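Alpha-galactosidase (Lactobacillus brevis, PDB 3MI6) probably hydrolyses terminal, non-reducing alpha-D-galactose units of alpha-galactosides such as galactose oligosaccharides, galactomannans and galactolipids. Local coordinates at residues Asp552-Leu557 and Tyr669-His674; Phe90-Ala95 and Thr143-Asp148; Thr340-Asn345 and Gly372-Asp377. All coordinates share one frame; numbering follows the deposited sequence.

Contact 1: Asp552-Leu557 and Tyr669-His674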
# COMPACT_ATOMS: atom_id res chain seq x y z
N ASP D 552 -14.65 3.24 29.10
CA ASP D 552 -13.20 3.23 29.26
C ASP D 552 -12.54 4.40 28.51
O ASP D 552 -12.90 4.68 27.36
CB ASP D 552 -12.59 1.93 28.76
CG ASP D 552 -11.07 1.95 28.82
OD1 ASP D 552 -10.52 1.88 29.94
OD2 ASP D 552 -10.42 2.07 27.76
N ALA D 553 -11.56 5.05 29.14
CA ALA D 553 -10.85 6.18 28.52
C ALA D 553 -10.21 5.84 27.17
O ALA D 553 -10.45 6.52 26.17
CB ALA D 553 -9.82 6.76 29.47
N ALA D 554 -9.41 4.79 27.13
CA ALA D 554 -8.74 4.39 25.90
C ALA D 554 -9.71 4.06 24.78
O ALA D 554 -9.54 4.50 23.66
CB ALA D 554 -7.81 3.22 26.16
N GLU D 555 -10.74 3.27 25.06
CA GLU D 555 -11.72 2.90 24.05
C GLU D 555 -12.51 4.11 23.54
O GLU D 555 -12.83 4.20 22.35
CB GLU D 555 -12.68 1.85 24.59
CG GLU D 555 -12.02 0.58 25.08
CD GLU D 555 -11.31 -0.20 23.97
OE1 GLU D 555 -11.73 -0.12 22.79
OE2 GLU D 555 -10.34 -0.91 24.29
N ARG D 556 -12.85 5.03 24.44
CA ARG D 556 -13.63 6.19 24.07
C ARG D 556 -12.86 7.07 23.08
O ARG D 556 -13.42 7.57 22.10
CB ARG D 556 -14.07 7.00 25.30
CG ARG D 556 -15.22 6.40 26.09
CD ARG D 556 -16.51 6.30 25.27
NE ARG D 556 -17.33 7.51 25.33
CZ ARG D 556 -18.59 7.55 25.76
NH1 ARG D 556 -19.19 6.46 26.18
NH2 ARG D 556 -19.25 8.69 25.77
N LEU D 557 -11.57 7.26 23.33
CA LEU D 557 -10.73 7.93 22.35
C LEU D 557 -11.12 7.48 20.95
O LEU D 557 -11.49 8.29 20.10
CB LEU D 557 -9.27 7.59 22.61
CG LEU D 557 -8.31 8.65 23.16
CD1 LEU D 557 -9.04 9.91 23.63
CD2 LEU D 557 -7.43 8.04 24.27
N TYR D 669 -3.30 12.35 23.81
CA TYR D 669 -3.36 11.14 24.59
C TYR D 669 -2.45 10.11 23.95
O TYR D 669 -2.53 9.86 22.76
CB TYR D 669 -4.80 10.59 24.62
CG TYR D 669 -5.86 11.64 24.88
CD1 TYR D 669 -6.35 11.85 26.14
CD2 TYR D 669 -6.34 12.44 23.84
CE1 TYR D 669 -7.30 12.81 26.39
CE2 TYR D 669 -7.29 13.41 24.08
CZ TYR D 669 -7.77 13.59 25.35
OH TYR D 669 -8.73 14.54 25.63
N GLN D 670 -1.58 9.50 24.74
CA GLN D 670 -0.78 8.40 24.23
C GLN D 670 -1.24 7.15 24.94
O GLN D 670 -1.41 7.17 26.17
CB GLN D 670 0.70 8.65 24.46
CG GLN D 670 1.62 7.63 23.80
CD GLN D 670 3.11 7.89 24.11
OE1 GLN D 670 3.51 7.92 25.28
NE2 GLN D 670 3.92 8.09 23.05
N LEU D 671 -1.46 6.08 24.19
CA LEU D 671 -1.95 4.86 24.81
C LEU D 671 -0.84 4.08 25.54
O LEU D 671 -0.99 3.71 26.71
CB LEU D 671 -2.66 3.97 23.80
CG LEU D 671 -3.90 4.56 23.14
CD1 LEU D 671 -4.49 3.56 22.14
CD2 LEU D 671 -4.94 4.97 24.16
N LEU D 672 0.28 3.86 24.86
CA LEU D 672 1.34 3.04 25.41
C LEU D 672 2.57 3.92 25.52
O LEU D 672 2.91 4.62 24.57
CB LEU D 672 1.62 1.87 24.47
CG LEU D 672 1.06 0.49 24.85
CD1 LEU D 672 -0.26 0.58 25.62
CD2 LEU D 672 0.94 -0.41 23.63
N ASN D 673 3.23 3.91 26.66
CA ASN D 673 4.44 4.71 26.79
C ASN D 673 5.63 3.91 26.25
O ASN D 673 5.70 2.71 26.44
CB ASN D 673 4.66 5.10 28.24
CG ASN D 673 5.59 6.27 28.38
OD1 ASN D 673 5.50 7.23 27.62
ND2 ASN D 673 6.50 6.20 29.35
N HIS D 674 6.55 4.58 25.55
CA HIS D 674 7.76 3.91 25.07
C HIS D 674 9.02 4.62 25.55
O HIS D 674 9.04 5.84 25.68
CB HIS D 674 7.74 3.80 23.56
CG HIS D 674 6.61 2.97 23.04
ND1 HIS D 674 6.45 1.64 23.38
CD2 HIS D 674 5.58 3.27 22.22
CE1 HIS D 674 5.38 1.16 22.78
NE2 HIS D 674 4.82 2.13 22.07
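With CG opposite the carbonyl carbon (chi1 -45°), the side chain of Tyr669 leans back beside its own backbone N and turns one face of its ring to Leu557. Leu671 has the same first torsion and then a second torsion that sets CD1 anti to CA (chi2 179°) and leaves CD2 as the branch that meets the first turn of the helix. Leu557 reaches between the two with separate branches. Its CD1 lies over the tyrosine ring, 3.8 Å from the ring centroid and displaced slightly toward the rim, in a CH-pi contact. Its CD2 instead meets Tyr669 CB at 3.7 Å and Leu671 CD2 at 4.0 Å. One turn back, Ala554 CB touches the same leucine methyl, with 3.9 Å between Ala554 CB and Leu671 CD2.

The contact joins a helix on the outside of the (beta/alpha)8 barrel, 553-566, to the end of strand 663-670 in the antiparallel sheet of the C-terminal domain. No hydrogen bond crosses between the two segments; the join is a buried apolar seam. Polar anchors lie at its margins: the Tyr669 hydroxyl bonds to the carbonyl of Ala595, just where helix 590-597 adds Val596 against both Leu557 and Tyr669. An alanine in place of Tyr669 would probably leave Leu557 CD1 without the aromatic face it rests on and the Ala595 carbonyl without its hydroxyl partner.

Asp552 caps the helix, its OD2 accepting from Glu555 N at 3.0 Å on the anti side of the carboxylate. Arg586 forms salt bridges with both Asp552 and Glu555. Glu555 OE2 also accepts from His674 ND1 of a second subunit, and the reciprocal bond joins His674 here to Glu555 of that subunit.

Contact 2: Phe90-Ala95 and Thr143-Asp148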
# COMPACT_ATOMS: atom_id res chain seq x y z
N PHE D 90 -35.46 4.26 -6.93
CA PHE D 90 -36.80 3.88 -6.52
C PHE D 90 -37.32 2.79 -7.44
O PHE D 90 -36.69 2.51 -8.46
CB PHE D 90 -37.72 5.10 -6.61
CG PHE D 90 -38.09 5.45 -8.01
CD1 PHE D 90 -37.27 6.25 -8.78
CD2 PHE D 90 -39.25 4.95 -8.58
CE1 PHE D 90 -37.59 6.56 -10.07
CE2 PHE D 90 -39.58 5.26 -9.88
CZ PHE D 90 -38.74 6.07 -10.63
N GLN D 91 -38.46 2.18 -7.09
CA GLN D 91 -39.16 1.23 -7.96
C GLN D 91 -40.64 1.17 -7.56
O GLN D 91 -40.96 1.23 -6.36
CB GLN D 91 -38.51 -0.16 -7.89
CG GLN D 91 -38.98 -1.14 -8.95
CD GLN D 91 -38.40 -2.54 -8.79
OE1 GLN D 91 -38.57 -3.20 -7.76
NE2 GLN D 91 -37.74 -3.02 -9.83
N VAL D 92 -41.53 1.06 -8.55
CA VAL D 92 -42.98 1.00 -8.31
C VAL D 92 -43.66 -0.15 -9.04
O VAL D 92 -43.54 -0.27 -10.25
CB VAL D 92 -43.69 2.28 -8.78
CG1 VAL D 92 -45.07 2.40 -8.10
CG2 VAL D 92 -42.86 3.51 -8.51
N THR D 93 -44.39 -0.97 -8.29
CA THR D 93 -45.13 -2.10 -8.84
C THR D 93 -46.59 -1.72 -9.06
O THR D 93 -47.24 -1.18 -8.16
CB THR D 93 -45.09 -3.33 -7.88
OG1 THR D 93 -43.74 -3.59 -7.47
CG2 THR D 93 -45.65 -4.59 -8.56
N GLN D 94 -47.11 -2.03 -10.24
CA GLN D 94 -48.52 -1.77 -10.52
C GLN D 94 -49.42 -2.91 -10.07
O GLN D 94 -48.94 -3.92 -9.54
CB GLN D 94 -48.73 -1.51 -12.01
CG GLN D 94 -47.98 -0.30 -12.54
CD GLN D 94 -47.97 -0.25 -14.05
OE1 GLN D 94 -49.00 -0.44 -14.69
NE2 GLN D 94 -46.79 -0.01 -14.64
N ALA D 95 -50.72 -2.74 -10.27
CA ALA D 95 -51.70 -3.78 -9.99
C ALA D 95 -51.43 -5.01 -10.86
O ALA D 95 -51.74 -6.13 -10.47
CB ALA D 95 -53.10 -3.27 -10.22
N THR D 143 -48.36 5.36 -15.01
CA THR D 143 -49.26 5.06 -13.90
C THR D 143 -49.93 6.29 -13.34
O THR D 143 -50.89 6.18 -12.59
CB THR D 143 -48.53 4.34 -12.74
OG1 THR D 143 -47.68 5.26 -12.06
CG2 THR D 143 -47.71 3.18 -13.28
N GLY D 144 -49.41 7.46 -13.70
CA GLY D 144 -49.99 8.70 -13.22
C GLY D 144 -49.47 9.18 -11.88
O GLY D 144 -49.77 10.29 -11.45
N LEU D 145 -48.68 8.33 -11.22
CA LEU D 145 -47.97 8.68 -9.99
C LEU D 145 -47.22 9.99 -10.18
O LEU D 145 -46.69 10.25 -11.26
CB LEU D 145 -46.97 7.58 -9.64
CG LEU D 145 -45.85 7.90 -8.64
CD1 LEU D 145 -46.09 7.19 -7.33
CD2 LEU D 145 -44.53 7.47 -9.20
N ALA D 146 -47.20 10.81 -9.14
CA ALA D 146 -46.41 12.04 -9.16
C ALA D 146 -45.26 11.96 -8.17
O ALA D 146 -45.40 11.40 -7.08
CB ALA D 146 -47.29 13.23 -8.87
N LEU D 147 -44.14 12.56 -8.53
CA LEU D 147 -42.95 12.55 -7.70
C LEU D 147 -42.40 13.95 -7.49
O LEU D 147 -42.08 14.64 -8.45
CB LEU D 147 -41.87 11.70 -8.36
CG LEU D 147 -40.56 11.64 -7.58
CD1 LEU D 147 -40.82 11.11 -6.18
CD2 LEU D 147 -39.56 10.78 -8.32
N ASP D 148 -42.29 14.37 -6.24
CA ASP D 148 -41.60 15.61 -5.95
C ASP D 148 -40.16 15.35 -5.49
O ASP D 148 -39.93 14.61 -4.53
CB ASP D 148 -42.37 16.42 -4.90
CG ASP D 148 -43.68 16.98 -5.45
OD1 ASP D 148 -43.85 16.88 -6.69
OD2 ASP D 148 -44.52 17.51 -4.66
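Gln94 lies across the methyl group of Thr143, and its side chain makes this end of the contact almost atom by atom. Its CB stays about 5.0 Å from Thr143 CG2, but CG comes to 3.6 Å of that methyl. The chain then runs on extended: Gln94 CD reaches 3.5 Å from Thr143 CG2, and NE2 of the same amide is 3.6 Å from it. Gln94 OE1 sits a little farther from the methyl and has a weak hydrogen bond to Lys437 of a third subunit.

Thr143 offers its methyl because CG2 stands opposite the carbonyl carbon while OG1 takes the place between N and that carbon (chi1 73°). The hydroxyl is engaged on its own side of the turn, with a hydrogen bond to Asp140 and a weak one from Leu145 N. Gly144, between them, has a positive phi at which a CB would press on the preceding carbonyl oxygen.

Farther along, the contact is purely apolar and looser: Val92 CG2 and Leu145 CD2 are 4.4 Å apart, and the same valine methyl lies at the edge of the Phe90 ring.

The segments belong to different antiparallel sheets of the N-terminal beta-sandwich domain. Strand 90-93 pairs with strand 174-186, whose Leu174 is touched by Val92, Thr143 and Leu145, whereas 143-148 leads from a hairpin turn into strand 146-154, between strands 132-140 and 159-167; Phe166 on the latter meets Phe90, Leu145 and Leu147.

Contact 3: Thr340-Asn345 and Gly372-Asp377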
# COMPACT_ATOMS: atom_id res chain seq x y z
N THR D 340 -24.20 1.46 41.19
CA THR D 340 -24.98 0.59 42.06
C THR D 340 -25.52 -0.60 41.25
O THR D 340 -25.62 -1.72 41.75
CB THR D 340 -25.96 1.41 42.95
OG1 THR D 340 -26.64 2.38 42.14
CG2 THR D 340 -25.23 2.12 44.09
N TYR D 341 -25.87 -0.35 39.99
CA TYR D 341 -26.76 -1.20 39.20
C TYR D 341 -28.09 -1.32 39.97
O TYR D 341 -28.50 -0.37 40.63
CB TYR D 341 -26.13 -2.57 38.94
CG TYR D 341 -24.84 -2.46 38.12
CD1 TYR D 341 -24.89 -2.33 36.73
CD2 TYR D 341 -23.58 -2.46 38.74
CE1 TYR D 341 -23.72 -2.22 35.98
CE2 TYR D 341 -22.41 -2.35 37.99
CZ TYR D 341 -22.48 -2.23 36.61
OH TYR D 341 -21.34 -2.11 35.85
N PHE D 342 -28.75 -2.47 39.89
CA PHE D 342 -30.10 -2.60 40.45
C PHE D 342 -30.11 -2.58 41.98
O PHE D 342 -31.17 -2.47 42.61
CB PHE D 342 -30.79 -3.87 39.95
CG PHE D 342 -30.75 -4.03 38.46
CD1 PHE D 342 -31.63 -3.32 37.65
CD2 PHE D 342 -29.83 -4.88 37.86
CE1 PHE D 342 -31.59 -3.47 36.27
CE2 PHE D 342 -29.78 -5.03 36.48
CZ PHE D 342 -30.66 -4.32 35.69
N ASP D 343 -28.92 -2.69 42.58
CA ASP D 343 -28.78 -2.78 44.03
C ASP D 343 -28.77 -1.40 44.69
O ASP D 343 -27.71 -0.89 45.07
CB ASP D 343 -27.52 -3.58 44.41
CG ASP D 343 -27.33 -3.73 45.93
OD1 ASP D 343 -28.27 -3.45 46.71
OD2 ASP D 343 -26.22 -4.13 46.33
N PHE D 344 -29.96 -0.81 44.82
CA PHE D 344 -30.10 0.49 45.47
C PHE D 344 -31.47 0.71 46.08
O PHE D 344 -32.41 -0.04 45.83
CB PHE D 344 -29.74 1.64 44.51
CG PHE D 344 -30.77 1.90 43.43
CD1 PHE D 344 -31.93 2.62 43.71
CD2 PHE D 344 -30.58 1.44 42.13
CE1 PHE D 344 -32.87 2.87 42.74
CE2 PHE D 344 -31.52 1.68 41.14
CZ PHE D 344 -32.67 2.39 41.45
N ASN D 345 -31.56 1.74 46.90
CA ASN D 345 -32.81 2.22 47.48
C ASN D 345 -32.68 3.72 47.76
O ASN D 345 -31.57 4.26 47.71
CB ASN D 345 -33.19 1.42 48.74
CG ASN D 345 -32.07 1.40 49.79
OD1 ASN D 345 -31.39 2.40 50.02
ND2 ASN D 345 -31.90 0.24 50.45
N GLY D 372 -41.86 -0.70 38.68
CA GLY D 372 -42.36 -2.06 38.85
C GLY D 372 -41.70 -2.88 39.94
O GLY D 372 -41.90 -2.64 41.12
N HIS D 373 -40.93 -3.89 39.55
CA HIS D 373 -40.10 -4.63 40.49
C HIS D 373 -38.71 -4.92 39.92
O HIS D 373 -38.14 -5.99 40.14
CB HIS D 373 -40.81 -5.90 41.02
CG HIS D 373 -41.61 -6.65 39.99
ND1 HIS D 373 -42.75 -6.13 39.40
CD2 HIS D 373 -41.46 -7.90 39.49
CE1 HIS D 373 -43.24 -7.02 38.55
NE2 HIS D 373 -42.49 -8.10 38.59
N ARG D 374 -38.15 -3.94 39.21
CA ARG D 374 -36.86 -4.08 38.55
C ARG D 374 -35.71 -4.32 39.52
O ARG D 374 -35.01 -3.39 39.90
CB ARG D 374 -36.53 -2.85 37.71
CG ARG D 374 -37.29 -2.76 36.41
CD ARG D 374 -36.80 -3.78 35.38
NE ARG D 374 -35.62 -3.37 34.65
CZ ARG D 374 -35.24 -3.88 33.48
NH1 ARG D 374 -35.95 -4.84 32.89
NH2 ARG D 374 -34.14 -3.44 32.88
N ASP D 375 -35.51 -5.57 39.92
CA ASP D 375 -34.38 -5.91 40.76
C ASP D 375 -33.43 -6.72 39.91
O ASP D 375 -32.31 -7.05 40.31
CB ASP D 375 -34.86 -6.70 41.98
CG ASP D 375 -35.77 -5.87 42.86
OD1 ASP D 375 -35.34 -4.76 43.27
OD2 ASP D 375 -36.91 -6.31 43.13
N ASP D 376 -33.91 -7.02 38.71
CA ASP D 376 -33.18 -7.79 37.73
C ASP D 376 -33.39 -7.11 36.39
O ASP D 376 -34.16 -6.15 36.30
CB ASP D 376 -33.74 -9.21 37.66
CG ASP D 376 -32.71 -10.26 38.02
OD1 ASP D 376 -31.63 -9.88 38.53
OD2 ASP D 376 -32.97 -11.46 37.79
N ASP D 377 -32.73 -7.61 35.35
CA ASP D 377 -33.05 -7.15 34.00
C ASP D 377 -33.97 -8.11 33.25
O ASP D 377 -33.76 -8.39 32.06
CB ASP D 377 -31.79 -6.76 33.19
CG ASP D 377 -30.79 -7.90 32.99
OD1 ASP D 377 -30.92 -8.97 33.65
OD2 ASP D 377 -29.86 -7.72 32.17
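Phe342 presses its ring against the backbone of 374-377, joining two loops of the (beta/alpha)8 barrel that follow its first two strands, 333-335 and 363-366. A type II' turn from Thr340 to Asp343 presents the phenylalanine, and its CG, opposite the carbonyl carbon (chi1 -51°), points the ring along the other loop. No hydrogen bond links the segments.

Gly372, with positive phi, begins the segment, and the chain then bends in an inverse gamma turn centred on Arg374, where Asp375 N bonds weakly to the carbonyl of His373. Arg374 is the buried member of the contact. Its NH2 passes Phe342 CE1 at 4.2 Å, and the same nitrogen forms a salt bridge with Asp368, a predicted substrate-binding residue, which probably places the guanidinium in the second shell of the substrate site.

Asp375 contributes its main chain, with its O lying 3.5 Å from Phe342 CB. Its CB points away from Phe342, and the carboxylate makes a salt bridge to Arg389. The carbonyl of Asp376 comes next, reaching over one face of the phenyl ring to put its O 3.7 Å from Phe342 CE1. That same Asp376 O lies 3.5 Å above the plane of the Arg374 guanidinium, toward its rim, so one carbonyl touches both flat groups.

Asp377 closes the contact. Its side chain crosses that of Phe342 at about a right angle, with the carboxylate inclined 52° to the ring. Beyond CB the carboxylate departs from the phenylalanine to make a salt bridge from OD2 to Arg444 NE, on another predicted substrate-binding residue, while Asp377 CB itself rests 3.7 Å from Phe342 CZ.

Overall arrangement
The three contacts share no helix or strand. Contact 1 is buried and joins a barrel helix to the C-terminal sheet through aliphatic groups and one aromatic face, with charged groups of a subunit interface beside it. Contact 2, partly buried, lies between two sheets of the N-terminal domain on the opposite side of the chain's centre from contact 1, their centres 53 Å apart; a third subunit reaches its glutamine. Contact 3 is a surface contact between barrel loops, where a ring meets backbone carbonyls and two of the charged side chains, Arg374 and Asp377, pair with predicted substrate-binding residues. Contacts 1 and 3 both involve the barrel, yet their nearest atoms remain about 11 Å apart.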